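Local coordinates for protein five-membered-cyclitol-phosphate synthase (Streptomyces citricolor, PDB 6K96) that belongs to the myo-inositol-1-phosphate synthase family and binds nicotinamide-adenine-dinucleotide in a Rossmann-type domain, at residues A59-K73 with L90-T102. Residues are numbered along the deposited sequence; the frame is centred on the assembly and turned at random.
Sequences AAFDLHPNKVGVPFK and LPDPGFSVDAGLT. With NAD (nicotinamide-adenine-dinucleotide), chain G.
OD1 of D62, a residue that meets V97 and G100 across the contact, is gripped by three groups: O2B of NAD donates at 2.8 Å, L63 N joins in, and H64 N, 3.3 Å away, uses the anti lone pair to close an Asx turn. The backbone O of D62 takes G100 N at 2.8 Å. G100 suits this place because a side chain there would run into the adenine of NAD. One step back along the parallel ladder, D98 N donates to A60 O at 2.9 Å. V97 is held through both ends of its backbone: its N-H runs almost straight to V70 O (173°), while its O accepts from G69 N at 2.8 Å. G69, in the type II turn K67 to V70, has the positive phi that glycine adopts readily. Branched V97 places CG2 against A60 CB and CG1, anti to its backbone N (chi1 -179°), against D62 CB. Small A60 leaves room for F95, meeting that ring in plane at its edge. One face of F95 lies over A59 N; the opposite one takes F72 CB, 4.1 Å from the ring centroid, a CH-pi contact. P93 CG packs at 3.9 Å from F72 CD2, the two side chains crossing at about a right angle. D62 OD2 accepts from O3B of NAD and from V12 N; the extended K67 chain also brings NZ to O3B. L63 lays CD1 3.5 Å from N6A of NAD, and L101 O accepts from that amine. An acidic residue ending the second strand and gripping both ribose hydroxyls is the hallmark of the NAD-binding Rossmann fold.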
ATOM      1  N   ALA B  59     -31.155 -30.243  -7.817  1.00 49.65           N
ATOM      2  CA  ALA B  59     -30.211 -31.362  -8.009  1.00 47.97           C
ATOM      3  C   ALA B  59     -28.801 -30.901  -7.666  1.00 44.42           C
ATOM      4  O   ALA B  59     -28.434 -29.769  -8.014  1.00 42.37           O
ATOM      5  CB  ALA B  59     -30.340 -31.863  -9.434  1.00 47.76           C
ATOM      6  N   ALA B  60     -28.043 -31.799  -7.064  1.00 43.93           N
ATOM      7  CA  ALA B  60     -26.672 -31.537  -6.607  1.00 44.31           C
ATOM      8  C   ALA B  60     -25.899 -32.851  -6.592  1.00 45.39           C
ATOM      9  O   ALA B  60     -26.447 -33.867  -6.093  1.00 46.60           O
ATOM     10  CB  ALA B  60     -26.695 -30.891  -5.242  1.00 44.18           C
ATOM     11  N   PHE B  61     -24.660 -32.784  -7.093  1.00 45.08           N
ATOM     12  CA  PHE B  61     -23.733 -33.921  -7.266  1.00 44.03           C
ATOM     13  C   PHE B  61     -22.351 -33.548  -6.711  1.00 44.77           C
ATOM     14  O   PHE B  61     -21.773 -32.523  -7.138  1.00 44.29           O
ATOM     15  CB  PHE B  61     -23.710 -34.265  -8.752  1.00 43.23           C
ATOM     16  CG  PHE B  61     -25.070 -34.557  -9.335  1.00 42.29           C
ATOM     17  CD1 PHE B  61     -25.747 -35.724  -9.024  1.00 42.63           C
ATOM     18  CD2 PHE B  61     -25.660 -33.683 -10.224  1.00 41.47           C
ATOM     19  CE1 PHE B  61     -26.999 -35.982  -9.561  1.00 42.82           C
ATOM     20  CE2 PHE B  61     -26.910 -33.945 -10.756  1.00 41.69           C
ATOM     21  CZ  PHE B  61     -27.582 -35.087 -10.425  1.00 41.98           C
ATOM     22  N   ASP B  62     -21.822 -34.367  -5.798  1.00 45.40           N
ATOM     23  CA  ASP B  62     -20.490 -34.201  -5.146  1.00 44.61           C
ATOM     24  C   ASP B  62     -19.902 -35.587  -4.844  1.00 45.84           C
ATOM     25  O   ASP B  62     -20.621 -36.602  -5.094  1.00 46.14           O
ATOM     26  CB  ASP B  62     -20.608 -33.392  -3.849  1.00 43.67           C
ATOM     27  CG  ASP B  62     -19.499 -32.369  -3.667  1.00 43.57           C
ATOM     28  OD1 ASP B  62     -18.385 -32.771  -3.256  1.00 42.17           O
ATOM     29  OD2 ASP B  62     -19.752 -31.163  -3.953  1.00 43.60           O
ATOM     30  N   LEU B  63     -18.664 -35.627  -4.325  1.00 46.40           N
ATOM     31  CA  LEU B  63     -17.937 -36.874  -3.919  1.00 47.51           C
ATOM     32  C   LEU B  63     -17.481 -36.767  -2.469  1.00 48.29           C
ATOM     33  O   LEU B  63     -17.146 -37.821  -1.913  1.00 49.99           O
ATOM     34  CB  LEU B  63     -16.687 -37.170  -4.775  1.00 46.79           C
ATOM     35  CG  LEU B  63     -16.859 -37.489  -6.268  1.00 46.24           C
ATOM     36  CD1 LEU B  63     -15.526 -37.863  -6.878  1.00 46.14           C
ATOM     37  CD2 LEU B  63     -17.882 -38.569  -6.543  1.00 45.87           C
ATOM     38  N   HIS B  64     -17.374 -35.567  -1.904  1.00 49.53           N
ATOM     39  CA  HIS B  64     -16.875 -35.367  -0.513  1.00 51.21           C
ATOM     40  C   HIS B  64     -17.890 -35.921   0.496  1.00 53.04           C
ATOM     41  O   HIS B  64     -19.096 -35.616   0.455  1.00 51.96           O
ATOM     42  CB  HIS B  64     -16.558 -33.895  -0.246  1.00 50.37           C
ATOM     43  CG  HIS B  64     -15.668 -33.669   0.927  1.00 50.75           C
ATOM     44  ND1 HIS B  64     -16.080 -33.856   2.234  1.00 51.60           N
ATOM     45  CD2 HIS B  64     -14.404 -33.196   0.990  1.00 50.66           C
ATOM     46  CE1 HIS B  64     -15.081 -33.585   3.052  1.00 52.79           C
ATOM     47  NE2 HIS B  64     -14.037 -33.174   2.314  1.00 52.78           N
ATOM     48  N   PRO B  65     -17.409 -36.768   1.434  1.00 53.87           N
ATOM     49  CA  PRO B  65     -18.261 -37.376   2.472  1.00 55.36           C
ATOM     50  C   PRO B  65     -19.135 -36.437   3.345  1.00 54.77           C
ATOM     51  O   PRO B  65     -20.207 -36.872   3.785  1.00 56.75           O
ATOM     52  CB  PRO B  65     -17.241 -38.090   3.391  1.00 54.84           C
ATOM     53  CG  PRO B  65     -16.014 -38.306   2.530  1.00 53.92           C
ATOM     54  CD  PRO B  65     -16.001 -37.179   1.522  1.00 52.82           C
ATOM     55  N   ASN B  66     -18.689 -35.206   3.609  1.00 53.76           N
ATOM     56  CA  ASN B  66     -19.472 -34.144   4.317  1.00 53.46           C
ATOM     57  C   ASN B  66     -20.654 -33.631   3.469  1.00 53.41           C
ATOM     58  O   ASN B  66     -21.637 -33.091   4.064  1.00 50.51           O
ATOM     59  CB  ASN B  66     -18.580 -32.963   4.668  1.00 52.77           C
ATOM     60  CG  ASN B  66     -17.505 -33.343   5.653  1.00 53.74           C
ATOM     61  OD1 ASN B  66     -17.558 -34.424   6.246  1.00 56.81           O
ATOM     62  ND2 ASN B  66     -16.537 -32.458   5.821  1.00 51.30           N
ATOM     63  N   LYS B  67     -20.590 -33.831   2.140  1.00 54.07           N
ATOM     64  CA  LYS B  67     -21.579 -33.279   1.180  1.00 55.13           C
ATOM     65  C   LYS B  67     -22.531 -34.360   0.654  1.00 55.40           C
ATOM     66  O   LYS B  67     -23.689 -33.999   0.403  1.00 58.91           O
ATOM     67  CB  LYS B  67     -20.847 -32.532   0.063  1.00 54.71           C
ATOM     68  CG  LYS B  67     -19.852 -31.492   0.568  1.00 54.79           C
ATOM     69  CD  LYS B  67     -19.655 -30.294  -0.363  1.00 54.93           C
ATOM     70  CE  LYS B  67     -18.483 -29.409   0.013  1.00 53.76           C
ATOM     71  NZ  LYS B  67     -17.903 -28.748  -1.167  1.00 52.30           N
ATOM     72  N   VAL B  68     -22.099 -35.614   0.503  1.00 54.14           N
ATOM     73  CA  VAL B  68     -22.937 -36.689  -0.115  1.00 53.95           C
ATOM     74  C   VAL B  68     -24.019 -37.154   0.884  1.00 54.77           C
ATOM     75  O   VAL B  68     -23.694 -37.469   2.063  1.00 55.13           O
ATOM     76  CB  VAL B  68     -22.073 -37.864  -0.627  1.00 53.95           C
ATOM     77  CG1 VAL B  68     -22.932 -39.039  -1.071  1.00 54.65           C
ATOM     78  CG2 VAL B  68     -21.145 -37.439  -1.764  1.00 52.95           C
ATOM     79  N   GLY B  69     -25.278 -37.165   0.434  1.00 54.85           N
ATOM     80  CA  GLY B  69     -26.443 -37.600   1.235  1.00 57.14           C
ATOM     81  C   GLY B  69     -26.764 -36.655   2.383  1.00 58.64           C
ATOM     82  O   GLY B  69     -27.649 -36.986   3.219  1.00 59.26           O
ATOM     83  N   VAL B  70     -26.125 -35.488   2.380  1.00 57.98           N
ATOM     84  CA  VAL B  70     -26.504 -34.327   3.219  1.00 58.30           C
ATOM     85  C   VAL B  70     -27.534 -33.475   2.456  1.00 57.57           C
ATOM     86  O   VAL B  70     -27.472 -33.297   1.232  1.00 55.38           O
ATOM     87  CB  VAL B  70     -25.238 -33.548   3.613  1.00 57.51           C
ATOM     88  CG1 VAL B  70     -25.575 -32.348   4.473  1.00 57.82           C
ATOM     89  CG2 VAL B  70     -24.244 -34.441   4.320  1.00 56.84           C
ATOM     90  N   PRO B  71     -28.558 -32.951   3.152  1.00 56.79           N
ATOM     91  CA  PRO B  71     -29.496 -32.023   2.520  1.00 58.13           C
ATOM     92  C   PRO B  71     -28.765 -30.749   2.057  1.00 56.97           C
ATOM     93  O   PRO B  71     -27.907 -30.231   2.776  1.00 55.98           O
ATOM     94  CB  PRO B  71     -30.560 -31.732   3.595  1.00 58.48           C
ATOM     95  CG  PRO B  71     -30.330 -32.773   4.681  1.00 58.75           C
ATOM     96  CD  PRO B  71     -28.887 -33.233   4.557  1.00 58.10           C
ATOM     97  N   PHE B  72     -29.121 -30.294   0.856  1.00 56.48           N
ATOM     98  CA  PHE B  72     -28.421 -29.242   0.076  1.00 55.89           C
ATOM     99  C   PHE B  72     -28.069 -28.070   0.978  1.00 56.70           C
ATOM    100  O   PHE B  72     -26.899 -27.696   1.058  1.00 57.99           O
ATOM    101  CB  PHE B  72     -29.329 -28.777  -1.067  1.00 56.55           C
ATOM    102  CG  PHE B  72     -28.680 -27.802  -2.005  1.00 56.81           C
ATOM    103  CD1 PHE B  72     -27.676 -28.211  -2.875  1.00 58.49           C
ATOM    104  CD2 PHE B  72     -29.044 -26.472  -2.002  1.00 56.44           C
ATOM    105  CE1 PHE B  72     -27.072 -27.302  -3.739  1.00 57.58           C
ATOM    106  CE2 PHE B  72     -28.446 -25.567  -2.866  1.00 56.41           C
ATOM    107  CZ  PHE B  72     -27.464 -25.981  -3.733  1.00 56.29           C
ATOM    108  N   LYS B  73     -29.095 -27.527   1.637  1.00 59.25           N
ATOM    109  CA  LYS B  73     -29.022 -26.420   2.619  1.00 59.32           C
ATOM    110  C   LYS B  73     -27.778 -26.559   3.497  1.00 59.27           C
ATOM    111  O   LYS B  73     -27.146 -25.533   3.761  1.00 63.15           O
ATOM    112  CB  LYS B  73     -30.280 -26.411   3.491  1.00 62.43           C
ATOM    113  CG  LYS B  73     -30.654 -25.027   4.009  1.00 63.60           C
ATOM    114  CD  LYS B  73     -30.830 -24.952   5.498  1.00 65.02           C
ATOM    115  CE  LYS B  73     -29.538 -24.804   6.277  1.00 65.28           C
ATOM    116  NZ  LYS B  73     -29.725 -25.301   7.663  1.00 65.69           N
ATOM    117  N   LEU B  90     -31.500 -19.005   5.092  1.00 71.41           N
ATOM    118  CA  LEU B  90     -31.403 -19.850   3.877  1.00 71.85           C
ATOM    119  C   LEU B  90     -32.539 -20.868   3.931  1.00 69.71           C
ATOM    120  O   LEU B  90     -32.664 -21.562   4.931  1.00 68.64           O
ATOM    121  CB  LEU B  90     -30.045 -20.549   3.897  1.00 71.01           C
ATOM    122  CG  LEU B  90     -28.854 -19.641   3.644  1.00 70.95           C
ATOM    123  CD1 LEU B  90     -27.563 -20.376   3.977  1.00 72.03           C
ATOM    124  CD2 LEU B  90     -28.857 -19.186   2.194  1.00 70.51           C
ATOM    125  N   PRO B  91     -33.429 -20.990   2.867  1.00 66.88           N
ATOM    126  CA  PRO B  91     -34.567 -21.898   2.772  1.00 68.84           C
ATOM    127  C   PRO B  91     -34.096 -23.344   2.556  1.00 71.83           C
ATOM    128  O   PRO B  91     -32.984 -23.530   2.111  1.00 70.20           O
ATOM    129  CB  PRO B  91     -35.328 -21.395   1.529  1.00 66.78           C
ATOM    130  CG  PRO B  91     -34.260 -20.769   0.665  1.00 65.75           C
ATOM    131  CD  PRO B  91     -33.249 -20.221   1.643  1.00 65.26           C
ATOM    132  N   ASP B  92     -34.941 -24.318   2.887  1.00 76.00           N
ATOM    133  CA  ASP B  92     -34.652 -25.747   2.637  1.00 80.45           C
ATOM    134  C   ASP B  92     -35.360 -26.129   1.345  1.00 79.55           C
ATOM    135  O   ASP B  92     -36.584 -26.144   1.304  1.00 83.80           O
ATOM    136  CB  ASP B  92     -35.015 -26.601   3.851  1.00 83.99           C
ATOM    137  CG  ASP B  92     -34.194 -27.873   3.895  1.00 87.59           C
ATOM    138  OD1 ASP B  92     -34.519 -28.788   3.102  1.00 90.22           O
ATOM    139  OD2 ASP B  92     -33.211 -27.918   4.688  1.00 87.95           O
ATOM    140  N   PRO B  93     -34.620 -26.433   0.254  1.00 75.78           N
ATOM    141  CA  PRO B  93     -35.245 -26.763  -1.026  1.00 72.96           C
ATOM    142  C   PRO B  93     -35.789 -28.196  -1.058  1.00 73.79           C
ATOM    143  O   PRO B  93     -36.457 -28.496  -2.019  1.00 73.77           O
ATOM    144  CB  PRO B  93     -34.128 -26.581  -2.058  1.00 71.63           C
ATOM    145  CG  PRO B  93     -32.839 -26.774  -1.269  1.00 73.25           C
ATOM    146  CD  PRO B  93     -33.157 -26.520   0.196  1.00 75.03           C
ATOM    147  N   GLY B  94     -35.462 -29.024  -0.050  1.00 74.27           N
ATOM    148  CA  GLY B  94     -36.153 -30.299   0.238  1.00 72.67           C
ATOM    149  C   GLY B  94     -35.500 -31.530  -0.369  1.00 69.56           C
ATOM    150  O   GLY B  94     -36.069 -32.613  -0.199  1.00 74.39           O
ATOM    151  N   PHE B  95     -34.369 -31.387  -1.058  1.00 65.78           N
ATOM    152  CA  PHE B  95     -33.614 -32.520  -1.661  1.00 65.31           C
ATOM    153  C   PHE B  95     -32.248 -32.671  -0.981  1.00 63.77           C
ATOM    154  O   PHE B  95     -31.900 -31.914  -0.022  1.00 64.81           O
ATOM    155  CB  PHE B  95     -33.483 -32.356  -3.178  1.00 66.33           C
ATOM    156  CG  PHE B  95     -32.443 -31.361  -3.638  1.00 65.91           C
ATOM    157  CD1 PHE B  95     -32.735 -30.006  -3.744  1.00 67.15           C
ATOM    158  CD2 PHE B  95     -31.173 -31.783  -3.997  1.00 65.11           C
ATOM    159  CE1 PHE B  95     -31.771 -29.099  -4.162  1.00 67.19           C
ATOM    160  CE2 PHE B  95     -30.211 -30.879  -4.419  1.00 64.08           C
ATOM    161  CZ  PHE B  95     -30.511 -29.542  -4.507  1.00 66.07           C
ATOM    162  N   SER B  96     -31.495 -33.666  -1.438  1.00 62.47           N
ATOM    163  CA  SER B  96     -30.202 -34.069  -0.839  1.00 62.75           C
ATOM    164  C   SER B  96     -29.180 -34.249  -1.955  1.00 64.56           C
ATOM    165  O   SER B  96     -29.594 -34.637  -3.083  1.00 63.84           O
ATOM    166  CB  SER B  96     -30.358 -35.316  -0.012  1.00 62.56           C
ATOM    167  OG  SER B  96     -30.062 -35.045   1.338  1.00 60.39           O
ATOM    168  N   VAL B  97     -27.904 -34.016  -1.636  1.00 66.20           N
ATOM    169  CA  VAL B  97     -26.782 -34.141  -2.609  1.00 68.67           C
ATOM    170  C   VAL B  97     -26.632 -35.625  -2.970  1.00 73.33           C
ATOM    171  O   VAL B  97     -26.299 -36.416  -2.062  1.00 78.69           O
ATOM    172  CB  VAL B  97     -25.465 -33.548  -2.073  1.00 65.15           C
ATOM    173  CG1 VAL B  97     -24.325 -33.658  -3.085  1.00 64.80           C
ATOM    174  CG2 VAL B  97     -25.639 -32.104  -1.621  1.00 65.12           C
ATOM    175  N   ASP B  98     -26.888 -35.990  -4.230  1.00 74.38           N
ATOM    176  CA  ASP B  98     -26.611 -37.361  -4.740  1.00 77.58           C
ATOM    177  C   ASP B  98     -25.105 -37.499  -4.988  1.00 74.23           C
ATOM    178  O   ASP B  98     -24.415 -36.478  -5.018  1.00 76.58           O
ATOM    179  CB  ASP B  98     -27.445 -37.680  -5.984  1.00 80.79           C
ATOM    180  CG  ASP B  98     -28.778 -38.335  -5.663  1.00 83.65           C
ATOM    181  OD1 ASP B  98     -29.214 -38.234  -4.487  1.00 82.75           O
ATOM    182  OD2 ASP B  98     -29.376 -38.934  -6.589  1.00 88.41           O
ATOM    183  N   ALA B  99     -24.634 -38.732  -5.177  1.00 68.78           N
ATOM    184  CA  ALA B  99     -23.243 -39.086  -5.531  1.00 64.29           C
ATOM    185  C   ALA B  99     -22.934 -38.652  -6.966  1.00 61.56           C
ATOM    186  O   ALA B  99     -23.769 -38.859  -7.843  1.00 62.62           O
ATOM    187  CB  ALA B  99     -23.081 -40.574  -5.382  1.00 64.06           C
ATOM    188  N   GLY B 100     -21.757 -38.092  -7.205  1.00 59.80           N
ATOM    189  CA  GLY B 100     -21.329 -37.711  -8.564  1.00 57.53           C
ATOM    190  C   GLY B 100     -20.734 -38.888  -9.317  1.00 55.20           C
ATOM    191  O   GLY B 100     -20.759 -39.991  -8.777  1.00 52.96           O
ATOM    192  N   LEU B 101     -20.210 -38.618 -10.515  1.00 54.62           N
ATOM    193  CA  LEU B 101     -19.385 -39.530 -11.348  1.00 55.59           C
ATOM    194  C   LEU B 101     -17.954 -39.498 -10.832  1.00 55.27           C
ATOM    195  O   LEU B 101     -17.363 -38.413 -10.848  1.00 54.38           O
ATOM    196  CB  LEU B 101     -19.332 -39.064 -12.805  1.00 56.57           C
ATOM    197  CG  LEU B 101     -20.658 -38.920 -13.545  1.00 57.69           C
ATOM    198  CD1 LEU B 101     -20.469 -38.157 -14.851  1.00 57.90           C
ATOM    199  CD2 LEU B 101     -21.281 -40.265 -13.812  1.00 58.56           C
ATOM    200  N   THR B 102     -17.390 -40.654 -10.483  1.00 55.36           N
ATOM    201  CA  THR B 102     -15.924 -40.853 -10.327  1.00 55.47           C
ATOM    202  C   THR B 102     -15.341 -41.212 -11.701  1.00 56.16           C
ATOM    203  O   THR B 102     -16.130 -41.596 -12.570  1.00 55.51           O
ATOM    204  CB  THR B 102     -15.643 -41.958  -9.323  1.00 56.83           C
ATOM    205  OG1 THR B 102     -15.917 -43.103 -10.144  1.00 56.91           O
ATOM    206  CG2 THR B 102     -16.467 -41.822  -8.054  1.00 55.28           C
TER
HETATM  207  PA  NAD G 400     -14.570 -25.705  -4.774  1.00 29.78           P
HETATM  208  O1A NAD G 400     -13.285 -26.414  -4.587  1.00 29.76           O
HETATM  209  O2A NAD G 400     -15.034 -24.884  -3.602  1.00 30.34           O
HETATM  210  O5B NAD G 400     -15.749 -26.602  -5.315  1.00 30.93           O
HETATM  211  C5B NAD G 400     -15.338 -27.873  -5.868  1.00 33.59           C
HETATM  212  C4B NAD G 400     -16.370 -28.914  -5.522  1.00 35.21           C
HETATM  213  O4B NAD G 400     -16.360 -30.050  -6.451  1.00 36.59           O
HETATM  214  C3B NAD G 400     -16.160 -29.525  -4.133  1.00 36.05           C
HETATM  215  O3B NAD G 400     -17.425 -29.618  -3.488  1.00 36.05           O
HETATM  216  C2B NAD G 400     -15.638 -30.918  -4.473  1.00 37.11           C
HETATM  217  O2B NAD G 400     -15.816 -31.658  -3.299  1.00 37.92           O
HETATM  218  C1B NAD G 400     -16.548 -31.220  -5.668  1.00 37.63           C
HETATM  219  N9A NAD G 400     -16.219 -32.362  -6.498  1.00 39.08           N
HETATM  220  C8A NAD G 400     -14.946 -32.841  -6.685  1.00 40.23           C
HETATM  221  N7A NAD G 400     -14.887 -33.821  -7.557  1.00 41.35           N
HETATM  222  C5A NAD G 400     -16.196 -33.982  -8.000  1.00 40.54           C
HETATM  223  C6A NAD G 400     -16.763 -34.870  -8.937  1.00 41.38           C
HETATM  224  N6A NAD G 400     -16.042 -35.751  -9.621  1.00 40.98           N
HETATM  225  N1A NAD G 400     -18.095 -34.755  -9.192  1.00 42.21           N
HETATM  226  C2A NAD G 400     -18.791 -33.847  -8.482  1.00 41.28           C
HETATM  227  N3A NAD G 400     -18.360 -32.980  -7.569  1.00 40.11           N
HETATM  228  C4A NAD G 400     -17.032 -33.082  -7.366  1.00 40.05           C
HETATM  229  O3  NAD G 400     -14.391 -24.734  -6.016  1.00 28.66           O
HETATM  230  PN  NAD G 400     -15.058 -23.297  -6.298  1.00 27.10           P
HETATM  231  O1N NAD G 400     -16.524 -23.450  -6.167  1.00 27.10           O
HETATM  232  O2N NAD G 400     -14.234 -22.360  -5.469  1.00 27.21           O
HETATM  233  O5D NAD G 400     -14.701 -23.116  -7.860  1.00 27.40           O
HETATM  234  C5D NAD G 400     -15.246 -24.122  -8.809  1.00 27.59           C
HETATM  235  C4D NAD G 400     -14.536 -24.003 -10.125  1.00 27.48           C
HETATM  236  O4D NAD G 400     -14.779 -22.720 -10.747  1.00 26.98           O
HETATM  237  C3D NAD G 400     -13.013 -24.144  -9.997  1.00 27.60           C
HETATM  238  O3D NAD G 400     -12.560 -24.858 -11.127  1.00 28.24           O
HETATM  239  C2D NAD G 400     -12.524 -22.709 -10.172  1.00 27.35           C
HETATM  240  O2D NAD G 400     -11.239 -22.541 -10.741  1.00 27.16           O
HETATM  241  C1D NAD G 400     -13.527 -22.181 -11.196  1.00 27.20           C
HETATM  242  N1N NAD G 400     -13.481 -20.688 -11.221  1.00 26.92           N
HETATM  243  C2N NAD G 400     -13.574 -19.964  -9.985  1.00 26.96           C
HETATM  244  C3N NAD G 400     -13.349 -18.599  -9.927  1.00 26.33           C
HETATM  245  C7N NAD G 400     -13.507 -17.902  -8.588  1.00 26.37           C
HETATM  246  O7N NAD G 400     -13.945 -18.522  -7.627  1.00 26.14           O
HETATM  247  N7N NAD G 400     -13.146 -16.625  -8.499  1.00 26.09           N
HETATM  248  C4N NAD G 400     -12.988 -17.958 -11.111  1.00 26.22           C
HETATM  249  C5N NAD G 400     -13.074 -18.631 -12.324  1.00 26.46           C
HETATM  250  C6N NAD G 400     -13.236 -20.004 -12.352  1.00 26.73           C